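Side-chain contacts in diaminopropionate ammonia-lyase (Escherichia coli, PDB 4D9I), which catalyses the pyridoxal-phosphate-dependent alpha,beta-elimination of both the L- and D-isomers of 2,3-diaminopropionate, giving pyruvate and ammonia: residues T117-N122 with D152-L157; V258-A263 with A287-G292; D314-L319 with L347-Y352; L319-L324 with V382-E387. One frame throughout, in Å; residues are numbered along the deposited sequence.

Contact 1: residues T117-N122 with D152-L157; sequences TTTDGN and DAILNL
Thr119 and Ile154 meet methyl to methyl: CG2 of Thr119 and CD1 of Ile154 come tip to tip at 4.0 Å. The same CD1 lies 4.0 Å from the carbonyl O of Gly121, so one branch of the isoleucine touches the loop at two points and the contact is purely van der Waals. Ile154 extends CG1 with CD1 roughly anti to CA (chi2 155°), which stretches the branch toward the loop.

The threonine is held in turn by its hydroxyl. With OG1 opposite the backbone N (chi1 -167°), the oxygen accepts from Gly121 N at 3.0 Å, a nearly straight bond of 162° that closes an ST turn, while CG2 is left pointing at the isoleucine. OG1 is also bonded to Gly124 N, at the start of the next helix. A valine here would keep a methyl for Ile154 but would probably leave Gly121 N and Gly124 N without the hydroxyl they share.

That turn carries Asp120, inferred to be the proton acceptor for the L-isomer, whose side chain sets out away from helix 148-155 and bonds through OD1 to Gly288 N. Gly121 sits at the N-cap of the following helix, and Asn122, its first residue, reaches O3 of the cofactor-bearing lysine at position 77 through ND2. The loop thus leaves the C-terminal end of parallel strand 114-118 and enters helix 122-133, with helix 148-155 packed against it through Ile154; Ile140 of neighbouring strand 137-142 touches both Thr119 and Ile154.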
loop_
_atom_site.group_PDB
_atom_site.type_symbol
_atom_site.label_atom_id
_atom_site.label_comp_id
_atom_site.label_asym_id
_atom_site.label_seq_id
_atom_site.Cartn_x
_atom_site.Cartn_y
_atom_site.Cartn_z
ATOM N N THR B 117 -12.701 -15.391 29.490
ATOM C CA THR B 117 -12.045 -14.179 29.058
ATOM C C THR B 117 -12.971 -13.272 28.263
ATOM O O THR B 117 -13.762 -13.753 27.463
ATOM C CB THR B 117 -10.822 -14.563 28.194
ATOM O OG1 THR B 117 -9.869 -15.247 29.025
ATOM C CG2 THR B 117 -10.169 -13.352 27.566
ATOM N N THR B 118 -12.863 -11.966 28.507
ATOM C CA THR B 118 -13.427 -10.928 27.636
ATOM C C THR B 118 -12.333 -10.312 26.755
ATOM O O THR B 118 -11.212 -10.087 27.207
ATOM C CB THR B 118 -14.150 -9.814 28.429
ATOM O OG1 THR B 118 -15.385 -10.319 28.946
ATOM C CG2 THR B 118 -14.469 -8.631 27.520
ATOM N N THR B 119 -12.679 -10.043 25.496
ATOM C CA THR B 119 -11.737 -9.526 24.527
ATOM C C THR B 119 -12.428 -8.763 23.402
ATOM O O THR B 119 -13.600 -9.005 23.085
ATOM C CB THR B 119 -10.921 -10.655 23.875
ATOM O OG1 THR B 119 -9.811 -10.086 23.152
ATOM C CG2 THR B 119 -11.809 -11.488 22.925
ATOM N N ASP B 120 -11.692 -7.851 22.786
ATOM C CA ASP B 120 -12.223 -7.200 21.592
ATOM C C ASP B 120 -11.513 -7.772 20.365
ATOM O O ASP B 120 -11.687 -7.285 19.250
ATOM C CB ASP B 120 -12.094 -5.677 21.693
ATOM C CG ASP B 120 -10.653 -5.224 21.810
ATOM O OD1 ASP B 120 -10.423 -4.001 21.957
ATOM O OD2 ASP B 120 -9.750 -6.093 21.754
ATOM N N GLY B 121 -10.711 -8.815 20.576
ATOM C CA GLY B 121 -9.989 -9.421 19.472
ATOM C C GLY B 121 -8.825 -10.319 19.814
ATOM O O GLY B 121 -8.995 -11.536 19.915
ATOM N N ASN B 122 -7.646 -9.730 19.994
ATOM C CA ASN B 122 -6.395 -10.500 20.083
ATOM C C ASN B 122 -6.159 -11.278 21.374
ATOM O O ASN B 122 -5.707 -12.429 21.355
ATOM C CB ASN B 122 -5.206 -9.583 19.809
ATOM C CG ASN B 122 -5.266 -8.983 18.425
ATOM O OD1 ASN B 122 -5.682 -9.649 17.478
ATOM N ND2 ASN B 122 -4.850 -7.738 18.300
ATOM N N ASP B 152 -15.165 -15.454 14.678
ATOM C CA ASP B 152 -14.886 -16.685 13.958
ATOM C C ASP B 152 -13.472 -17.225 14.214
ATOM O O ASP B 152 -13.291 -18.440 14.308
ATOM C CB ASP B 152 -15.202 -16.505 12.459
ATOM C CG ASP B 152 -16.715 -16.430 12.188
ATOM O OD1 ASP B 152 -17.499 -16.735 13.109
ATOM O OD2 ASP B 152 -17.127 -16.052 11.065
ATOM N N ALA B 153 -12.489 -16.336 14.362
ATOM C CA ALA B 153 -11.106 -16.744 14.675
ATOM C C ALA B 153 -11.060 -17.515 15.985
ATOM O O ALA B 153 -10.340 -18.491 16.125
ATOM C CB ALA B 153 -10.175 -15.536 14.754
ATOM N N ILE B 154 -11.853 -17.068 16.940
ATOM C CA ILE B 154 -11.932 -17.731 18.242
ATOM C C ILE B 154 -12.688 -19.066 18.173
ATOM O O ILE B 154 -12.202 -20.091 18.670
ATOM C CB ILE B 154 -12.472 -16.752 19.295
ATOM C CG1 ILE B 154 -11.371 -15.697 19.580
ATOM C CG2 ILE B 154 -12.873 -17.490 20.569
ATOM C CD1 ILE B 154 -11.879 -14.371 20.103
ATOM N N LEU B 155 -13.855 -19.054 17.534
ATOM C CA LEU B 155 -14.629 -20.277 17.289
ATOM C C LEU B 155 -13.818 -21.359 16.572
ATOM O O LEU B 155 -13.929 -22.538 16.895
ATOM C CB LEU B 155 -15.878 -19.962 16.474
ATOM C CG LEU B 155 -17.056 -19.269 17.155
ATOM C CD1 LEU B 155 -18.124 -19.021 16.093
ATOM C CD2 LEU B 155 -17.646 -20.103 18.293
ATOM N N ASN B 156 -12.990 -20.943 15.615
ATOM C CA ASN B 156 -12.142 -21.865 14.874
ATOM C C ASN B 156 -11.064 -22.520 15.732
ATOM O O ASN B 156 -10.479 -23.526 15.318
ATOM C CB ASN B 156 -11.567 -21.185 13.621
ATOM C CG ASN B 156 -12.627 -20.992 12.547
ATOM O OD1 ASN B 156 -13.716 -21.549 12.647
ATOM N ND2 ASN B 156 -12.325 -20.195 11.533
ATOM N N LEU B 157 -10.821 -21.955 16.922
ATOM C CA LEU B 157 -9.901 -22.527 17.912
ATOM C C LEU B 157 -10.592 -23.422 18.968
ATOM O O LEU B 157 -10.011 -23.746 20.021
ATOM C CB LEU B 157 -9.092 -21.412 18.596
ATOM C CG LEU B 157 -8.107 -20.645 17.711
ATOM C CD1 LEU B 157 -7.505 -19.443 18.444
ATOM C CD2 LEU B 157 -7.022 -21.575 17.177
#

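Contact 2: residues V258-A263 with A287-G292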
loop_
_atom_site.group_PDB
_atom_site.type_symbol
_atom_site.label_atom_id
_atom_site.label_comp_id
_atom_site.label_asym_id
_atom_site.label_seq_id
_atom_site.Cartn_x
_atom_site.Cartn_y
_atom_site.Cartn_z
ATOM N N VAL B 258 1.339 6.083 23.168
ATOM C CA VAL B 258 0.400 6.577 22.189
ATOM C C VAL B 258 -1.018 6.039 22.405
ATOM O O VAL B 258 -1.237 4.826 22.447
ATOM C CB VAL B 258 0.893 6.221 20.760
ATOM C CG1 VAL B 258 -0.054 6.798 19.721
ATOM C CG2 VAL B 258 2.300 6.756 20.566
ATOM N N GLU B 259 -1.977 6.951 22.500
ATOM C CA GLU B 259 -3.376 6.594 22.662
ATOM C C GLU B 259 -4.307 7.403 21.765
ATOM O O GLU B 259 -4.067 8.576 21.518
ATOM C CB GLU B 259 -3.826 6.782 24.120
ATOM C CG GLU B 259 -3.169 5.850 25.107
ATOM C CD GLU B 259 -3.622 6.138 26.518
ATOM O OE1 GLU B 259 -3.403 7.277 26.992
ATOM O OE2 GLU B 259 -4.219 5.241 27.135
ATOM N N PRO B 260 -5.377 6.767 21.277
ATOM C CA PRO B 260 -6.483 7.503 20.651
ATOM C C PRO B 260 -7.196 8.351 21.709
ATOM O O PRO B 260 -7.346 7.916 22.872
ATOM C CB PRO B 260 -7.419 6.406 20.123
ATOM C CG PRO B 260 -6.924 5.106 20.660
ATOM C CD PRO B 260 -5.614 5.310 21.369
ATOM N N ASP B 261 -7.615 9.544 21.298
ATOM C CA ASP B 261 -8.139 10.567 22.205
ATOM C C ASP B 261 -9.501 10.244 22.809
ATOM O O ASP B 261 -9.886 10.851 23.797
ATOM C CB ASP B 261 -8.149 11.950 21.528
ATOM C CG ASP B 261 -9.102 12.034 20.336
ATOM O OD1 ASP B 261 -9.351 13.154 19.869
ATOM O OD2 ASP B 261 -9.602 11.002 19.858
ATOM N N LYS B 262 -10.215 9.290 22.215
ATOM C CA LYS B 262 -11.505 8.845 22.752
ATOM C C LYS B 262 -11.369 7.752 23.837
ATOM O O LYS B 262 -12.370 7.305 24.415
ATOM C CB LYS B 262 -12.450 8.420 21.619
ATOM C CG LYS B 262 -12.994 9.587 20.801
ATOM N N ALA B 263 -10.136 7.336 24.115
ATOM C CA ALA B 263 -9.858 6.435 25.239
ATOM C C ALA B 263 -8.432 6.612 25.768
ATOM O O ALA B 263 -7.775 5.645 26.126
ATOM C CB ALA B 263 -10.106 4.983 24.844
ATOM N N ALA B 287 -9.908 -1.687 17.931
ATOM C CA ALA B 287 -9.734 -2.933 18.679
ATOM C C ALA B 287 -8.290 -3.078 19.174
ATOM O O ALA B 287 -7.342 -2.834 18.426
ATOM C CB ALA B 287 -10.156 -4.126 17.826
ATOM N N GLY B 288 -8.128 -3.442 20.444
ATOM C CA GLY B 288 -6.791 -3.563 21.019
ATOM C C GLY B 288 -6.409 -2.391 21.902
ATOM O O GLY B 288 -5.663 -2.551 22.880
ATOM N N LEU B 289 -6.925 -1.207 21.591
ATOM C CA LEU B 289 -6.557 -0.039 22.391
ATOM C C LEU B 289 -7.692 0.506 23.261
ATOM O O LEU B 289 -7.723 1.703 23.556
ATOM C CB LEU B 289 -5.907 1.054 21.517
ATOM C CG LEU B 289 -4.603 0.657 20.805
ATOM C CD1 LEU B 289 -4.125 1.773 19.879
ATOM C CD2 LEU B 289 -3.497 0.228 21.763
ATOM N N ALA B 290 -8.603 -0.376 23.686
ATOM C CA ALA B 290 -9.672 0.015 24.598
ATOM C C ALA B 290 -9.109 0.207 25.999
ATOM O O ALA B 290 -8.161 -0.476 26.406
ATOM C CB ALA B 290 -10.800 -1.016 24.611
ATOM N N CYS B 291 -9.690 1.147 26.731
ATOM C CA CYS B 291 -9.315 1.362 28.113
ATOM C C CYS B 291 -10.504 1.822 28.959
ATOM O O CYS B 291 -11.193 2.773 28.609
ATOM C CB CYS B 291 -8.163 2.367 28.219
ATOM S SG CYS B 291 -7.491 2.483 29.902
ATOM N N GLY B 292 -10.741 1.135 30.066
ATOM C CA GLY B 292 -11.679 1.617 31.079
ATOM C C GLY B 292 -10.887 2.468 32.056
ATOM O O GLY B 292 -11.087 3.682 32.166
HETATM O O HOH W 1 -6.302 3.571 25.125
#
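Water 1 joins two backbone carbonyls across this contact, lying 2.7 Å from Ala263 O and 2.8 Å from Leu289 O and placed to donate to both. It thereby links the type I beta turn Pro260-Ala263, with which strand 254-260 of the large mixed sheet of this fold type II enzyme ends, to the irregular segment 287-292. More acceptors lie in reach of the water than it has protons, so the two bonds may not both be made at once.

Beside the water bridge the contact is apolar. Leu289 points at the turn and crosses the ring of Pro260 at about a right angle, its CD1 4.1 Å from Pro260 CD. At the backbone of the same residue, Leu289 O lies 4.3 Å from the methyl CB of Ala263. The turn itself is closed by Ala263 N bonding to Pro260 O at 3.1 Å.

Segment 287-292 lines the active-site side: the carbonyls of Gly288 and Ala290 are hydrogen-bonded to the amine of a Tris molecule, probably from the crystallisation liquor. Farther along, Cys291 is disulfide-bonded to Cys265, at the start of helix 265-272. Its SG, opposite the backbone N (chi1 -171°), points to that partner, while CB, placed by the backbone, lies 3.9 Å from Ala263 O.

Contact 3: residues D314-L319 with L347-Y352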
loop_
_atom_site.group_PDB
_atom_site.type_symbol
_atom_site.label_atom_id
_atom_site.label_comp_id
_atom_site.label_asym_id
_atom_site.label_seq_id
_atom_site.Cartn_x
_atom_site.Cartn_y
_atom_site.Cartn_z
ATOM N N ASP B 314 -8.043 9.571 15.784
ATOM C CA ASP B 314 -8.258 8.235 15.209
ATOM C C ASP B 314 -7.534 8.006 13.877
ATOM O O ASP B 314 -6.893 6.970 13.682
ATOM C CB ASP B 314 -9.753 7.992 14.989
ATOM C CG ASP B 314 -10.426 7.325 16.172
ATOM O OD1 ASP B 314 -11.682 7.290 16.203
ATOM O OD2 ASP B 314 -9.711 6.827 17.075
ATOM N N SER B 315 -7.643 8.981 12.972
ATOM C CA SER B 315 -7.073 8.901 11.624
ATOM C C SER B 315 -5.534 8.806 11.542
ATOM O O SER B 315 -4.976 8.457 10.489
ATOM C CB SER B 315 -7.574 10.085 10.784
ATOM O OG SER B 315 -7.119 11.313 11.319
ATOM N N VAL B 316 -4.853 9.077 12.655
ATOM C CA VAL B 316 -3.409 8.872 12.744
ATOM C C VAL B 316 -3.060 7.396 12.501
ATOM O O VAL B 316 -2.091 7.090 11.794
ATOM C CB VAL B 316 -2.866 9.341 14.121
ATOM C CG1 VAL B 316 -1.423 8.895 14.328
ATOM C CG2 VAL B 316 -2.962 10.855 14.241
ATOM N N ALA B 317 -3.870 6.502 13.082
ATOM C CA ALA B 317 -3.690 5.058 12.965
ATOM C C ALA B 317 -3.909 4.626 11.522
ATOM O O ALA B 317 -3.085 3.910 10.965
ATOM C CB ALA B 317 -4.636 4.316 13.928
ATOM N N ALA B 318 -4.990 5.115 10.912
ATOM C CA ALA B 318 -5.265 4.872 9.487
ATOM C C ALA B 318 -4.071 5.253 8.592
ATOM O O ALA B 318 -3.672 4.473 7.743
ATOM C CB ALA B 318 -6.523 5.594 9.050
ATOM N N LEU B 319 -3.517 6.449 8.792
ATOM C CA LEU B 319 -2.330 6.910 8.068
ATOM C C LEU B 319 -1.156 5.926 8.244
ATOM O O LEU B 319 -0.529 5.528 7.281
ATOM C CB LEU B 319 -1.939 8.300 8.565
ATOM C CG LEU B 319 -0.637 8.942 8.053
ATOM C CD1 LEU B 319 -0.722 9.135 6.543
ATOM C CD2 LEU B 319 -0.434 10.287 8.748
ATOM N N LEU B 347 4.559 9.248 13.723
ATOM C CA LEU B 347 5.736 9.768 13.024
ATOM C C LEU B 347 5.346 10.365 11.680
ATOM O O LEU B 347 5.868 11.412 11.271
ATOM C CB LEU B 347 6.790 8.675 12.818
ATOM C CG LEU B 347 7.389 8.009 14.058
ATOM C CD1 LEU B 347 8.470 7.017 13.648
ATOM C CD2 LEU B 347 7.976 9.069 14.959
ATOM N N ALA B 348 4.428 9.703 10.988
ATOM C CA ALA B 348 3.985 10.178 9.676
ATOM C C ALA B 348 3.175 11.481 9.826
ATOM O O ALA B 348 3.336 12.401 9.015
ATOM C CB ALA B 348 3.155 9.110 8.978
ATOM N N ALA B 349 2.325 11.554 10.864
ATOM C CA ALA B 349 1.518 12.750 11.120
ATOM C C ALA B 349 2.405 13.947 11.447
ATOM O O ALA B 349 2.099 15.083 11.074
ATOM C CB ALA B 349 0.533 12.503 12.261
ATOM N N VAL B 350 3.476 13.685 12.185
ATOM C CA VAL B 350 4.448 14.719 12.542
ATOM C C VAL B 350 5.117 15.217 11.258
ATOM O O VAL B 350 5.251 16.418 11.045
ATOM C CB VAL B 350 5.516 14.167 13.510
ATOM C CG1 VAL B 350 6.753 15.072 13.536
ATOM C CG2 VAL B 350 4.937 13.977 14.920
ATOM N N HIS B 351 5.531 14.276 10.413
ATOM C CA HIS B 351 6.253 14.624 9.203
ATOM C C HIS B 351 5.489 15.602 8.338
ATOM O O HIS B 351 6.051 16.565 7.859
ATOM C CB HIS B 351 6.603 13.382 8.400
ATOM C CG HIS B 351 7.193 13.703 7.056
ATOM N ND1 HIS B 351 8.417 14.247 6.920
ATOM C CD2 HIS B 351 6.675 13.566 5.773
ATOM C CE1 HIS B 351 8.665 14.470 5.607
ATOM N NE2 HIS B 351 7.607 14.041 4.905
ATOM N N TYR B 352 4.193 15.368 8.159
ATOM C CA TYR B 352 3.400 16.202 7.262
ATOM C C TYR B 352 2.754 17.434 7.906
ATOM O O TYR B 352 2.193 18.279 7.206
ATOM C CB TYR B 352 2.345 15.342 6.571
ATOM C CG TYR B 352 2.917 14.372 5.557
ATOM C CD1 TYR B 352 3.417 14.838 4.331
ATOM C CD2 TYR B 352 2.948 12.990 5.803
ATOM C CE1 TYR B 352 3.924 13.970 3.381
ATOM C CE2 TYR B 352 3.466 12.098 4.844
ATOM C CZ TYR B 352 3.947 12.605 3.636
ATOM O OH TYR B 352 4.463 11.772 2.663
#
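Two helices of this fold type II enzyme, 315-325 and 338-352, pack here nearly at right angles: their short segments cross at 95°, with the axes 9.4 Å apart. The side-chain contacts are all aliphatic and buried, and they lie away from the catalytic residues.

Leu319 does most of the touching. Its CD2 reaches over the small residues of the second helix, coming to 3.8 Å from Ala348 CB and 4.3 Å from Ala349 CB. Placing CG opposite the backbone N (chi1 174°) sends the whole isobutyl group outward from helix 315-325, so CG too sits against the Ala348 methyl. One turn earlier on the same helix, Val316 lays CG2 4.3 Å from Ala349 CB, adding a second contact to that alanine beside the one from Leu319. Because the two alanines carry no more than a methyl, the leucine can come down onto the backbone between them.

Around this patch, Val346 adds to the cover of Val316, and Phe57 of helix 51-57 touches Ala348. Toward the C-terminal end of the second helix, Tyr352 meets Phe4 and packs on Trp390 of the second subunit, bringing the helix end to the dimer interface. The closest approach of the two segments is that of Leu319 CD2 to the backbone N of Ala349, 3.7 Å.

Contact 4: residues L319-L324 with V382-E387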
loop_
_atom_site.group_PDB
_atom_site.type_symbol
_atom_site.label_atom_id
_atom_site.label_comp_id
_atom_site.label_asym_id
_atom_site.label_seq_id
_atom_site.Cartn_x
_atom_site.Cartn_y
_atom_site.Cartn_z
ATOM N N LEU B 319 -3.517 6.449 8.792
ATOM C CA LEU B 319 -2.330 6.910 8.068
ATOM C C LEU B 319 -1.156 5.926 8.244
ATOM O O LEU B 319 -0.529 5.528 7.281
ATOM C CB LEU B 319 -1.939 8.300 8.565
ATOM C CG LEU B 319 -0.637 8.942 8.053
ATOM C CD1 LEU B 319 -0.722 9.135 6.543
ATOM C CD2 LEU B 319 -0.434 10.287 8.748
ATOM N N GLY B 320 -0.903 5.515 9.480
ATOM C CA GLY B 320 0.100 4.487 9.750
ATOM C C GLY B 320 -0.106 3.180 8.986
ATOM O O GLY B 320 0.839 2.619 8.456
ATOM N N MET B 321 -1.338 2.669 8.983
ATOM C CA MET B 321 -1.661 1.437 8.262
ATOM C C MET B 321 -1.238 1.538 6.784
ATOM O O MET B 321 -0.639 0.602 6.231
ATOM C CB MET B 321 -3.164 1.168 8.318
ATOM C CG MET B 321 -3.698 0.833 9.709
ATOM S SD MET B 321 -5.501 0.817 9.780
ATOM C CE MET B 321 -5.950 -0.675 8.904
ATOM N N ARG B 322 -1.577 2.655 6.155
ATOM C CA ARG B 322 -1.265 2.865 4.733
ATOM C C ARG B 322 0.228 3.005 4.463
ATOM O O ARG B 322 0.737 2.506 3.434
ATOM C CB ARG B 322 -1.993 4.095 4.200
ATOM C CG ARG B 322 -3.512 3.927 4.175
ATOM C CD ARG B 322 -4.187 5.131 3.553
ATOM N NE ARG B 322 -5.562 5.173 4.005
ATOM C CZ ARG B 322 -6.034 6.056 4.863
ATOM N NH1 ARG B 322 -5.248 7.014 5.347
ATOM N NH2 ARG B 322 -7.293 5.987 5.197
ATOM N N VAL B 323 0.908 3.721 5.350
ATOM C CA VAL B 323 2.357 4.015 5.179
ATOM C C VAL B 323 3.149 2.702 5.314
ATOM O O VAL B 323 4.058 2.432 4.527
ATOM C CB VAL B 323 2.859 5.041 6.228
ATOM C CG1 VAL B 323 4.398 5.150 6.238
ATOM C CG2 VAL B 323 2.216 6.416 6.016
ATOM N N LEU B 324 2.780 1.883 6.311
ATOM C CA LEU B 324 3.383 0.560 6.489
ATOM C C LEU B 324 3.062 -0.422 5.358
ATOM O O LEU B 324 3.930 -1.203 4.963
ATOM C CB LEU B 324 2.962 -0.065 7.842
ATOM C CG LEU B 324 3.562 0.592 9.074
ATOM C CD1 LEU B 324 2.879 0.112 10.373
ATOM C CD2 LEU B 324 5.048 0.334 9.141
ATOM N N VAL B 382 -9.868 -8.054 8.081
ATOM C CA VAL B 382 -9.455 -7.821 6.686
ATOM C C VAL B 382 -10.361 -6.824 5.953
ATOM O O VAL B 382 -9.903 -6.106 5.046
ATOM C CB VAL B 382 -9.268 -9.128 5.876
ATOM C CG1 VAL B 382 -8.226 -10.023 6.525
ATOM C CG2 VAL B 382 -10.583 -9.866 5.710
ATOM N N LYS B 383 -11.640 -6.798 6.352
ATOM C CA LYS B 383 -12.636 -5.881 5.802
ATOM C C LYS B 383 -12.197 -4.447 6.070
ATOM O O LYS B 383 -12.052 -3.652 5.152
ATOM C CB LYS B 383 -14.000 -6.137 6.460
ATOM C CG LYS B 383 -15.196 -5.603 5.696
ATOM C CD LYS B 383 -16.471 -6.230 6.256
ATOM C CE LYS B 383 -17.723 -5.660 5.610
ATOM N NZ LYS B 383 -17.707 -4.167 5.634
ATOM N N HIS B 384 -11.965 -4.143 7.347
ATOM C CA HIS B 384 -11.504 -2.821 7.783
ATOM C C HIS B 384 -10.148 -2.467 7.203
ATOM O O HIS B 384 -9.895 -1.312 6.780
ATOM C CB HIS B 384 -11.508 -2.796 9.319
ATOM C CG HIS B 384 -10.981 -1.523 9.916
ATOM N ND1 HIS B 384 -11.687 -0.376 9.919
ATOM C CD2 HIS B 384 -9.762 -1.242 10.528
ATOM C CE1 HIS B 384 -10.962 0.594 10.504
ATOM N NE2 HIS B 384 -9.779 0.062 10.880
ATOM N N TYR B 385 -9.241 -3.444 7.210
ATOM C CA TYR B 385 -7.883 -3.209 6.713
ATOM C C TYR B 385 -7.949 -2.710 5.260
ATOM O O TYR B 385 -7.344 -1.696 4.912
ATOM C CB TYR B 385 -7.025 -4.478 6.787
ATOM C CG TYR B 385 -5.608 -4.205 6.308
ATOM C CD1 TYR B 385 -4.697 -3.557 7.135
ATOM C CD2 TYR B 385 -5.212 -4.544 5.012
ATOM C CE1 TYR B 385 -3.404 -3.262 6.705
ATOM C CE2 TYR B 385 -3.924 -4.264 4.568
ATOM C CZ TYR B 385 -3.041 -3.626 5.395
ATOM O OH TYR B 385 -1.788 -3.367 4.956
ATOM N N ARG B 386 -8.717 -3.420 4.437
ATOM C CA ARG B 386 -8.795 -3.087 3.013
ATOM C C ARG B 386 -9.603 -1.808 2.769
ATOM O O ARG B 386 -9.273 -1.018 1.863
ATOM C CB ARG B 386 -9.328 -4.272 2.198
ATOM C CG ARG B 386 -8.365 -5.459 2.142
ATOM C CD ARG B 386 -6.964 -5.044 1.703
ATOM N NE ARG B 386 -5.983 -6.103 1.944
ATOM C CZ ARG B 386 -4.749 -6.116 1.441
ATOM N NH1 ARG B 386 -4.328 -5.123 0.654
ATOM N NH2 ARG B 386 -3.929 -7.123 1.737
ATOM N N GLU B 387 -10.636 -1.581 3.582
ATOM C CA GLU B 387 -11.349 -0.300 3.539
ATOM C C GLU B 387 -10.398 0.891 3.786
ATOM O O GLU B 387 -10.479 1.923 3.099
ATOM C CB GLU B 387 -12.552 -0.304 4.510
ATOM C CG GLU B 387 -13.730 -1.071 3.953
ATOM C CD GLU B 387 -14.768 -1.485 4.994
ATOM O OE1 GLU B 387 -14.581 -1.259 6.205
ATOM O OE2 GLU B 387 -15.776 -2.065 4.584
HETATM O O HOH W 2 -0.143 -2.153 6.719
#
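Met321 and Tyr385 run past each other in opposite directions, each side chain reaching toward the other's helix. The methionine is bent at its thioether (chi3 73°), which turns CE in against the ring: CE lies 3.6 Å from Tyr385 CD1, approaching obliquely, and 3.9 Å from Tyr385 CA. The same methyl comes to 4.2 Å from His384 CD2, so it sits in the angle between two consecutive aromatic side chains. Its sulfur makes a Met-aromatic contact with the histidine, SD being 5.3 Å from the ring centroid and 58° off the normal.

The far end of Tyr385 completes the clasp through water. Its OH donates to water 2 at 2.7 Å, and the water donates to Met321 O at 2.8 Å, joining the phenol to the backbone of the opposing helix. That hydroxyl is also bonded to Asn326 ND2 of the second subunit, while His384 ND1 pairs with Lys393. Over one face of the Arg386 guanidinium lies Tyr385 CE2; the arginine in turn bonds to Pro327 O of the second subunit.

This is helix-helix packing between 315-325 and the C-terminal helix 382-389, at the edge where the homodimer forms, with apolar and sulfur contacts inside and polar ends reaching across to the other chain.

In the fold
All four contacts are largely buried, but they lie in different parts of the fold. Contacts 1 and 2 border the active site and touch each other through Asp120 and Gly288; each joins a segment at the end of a parallel strand to another part of the fold. Contact 2 is nearest the chain centre, and also meets contact 3, where Pro260 packs on Asp314. Contacts 3 and 4 share Leu319 and helix 315-325, their centres about 12 Å apart, one with aliphatic side chains alone, the other mixing sulfur, aromatic rings and a water. Both reach the second subunit, which touches neither contact 1 nor contact 2. Bridging water appears in contacts 2 and 4; contact 1 meets through methyls and a carbonyl.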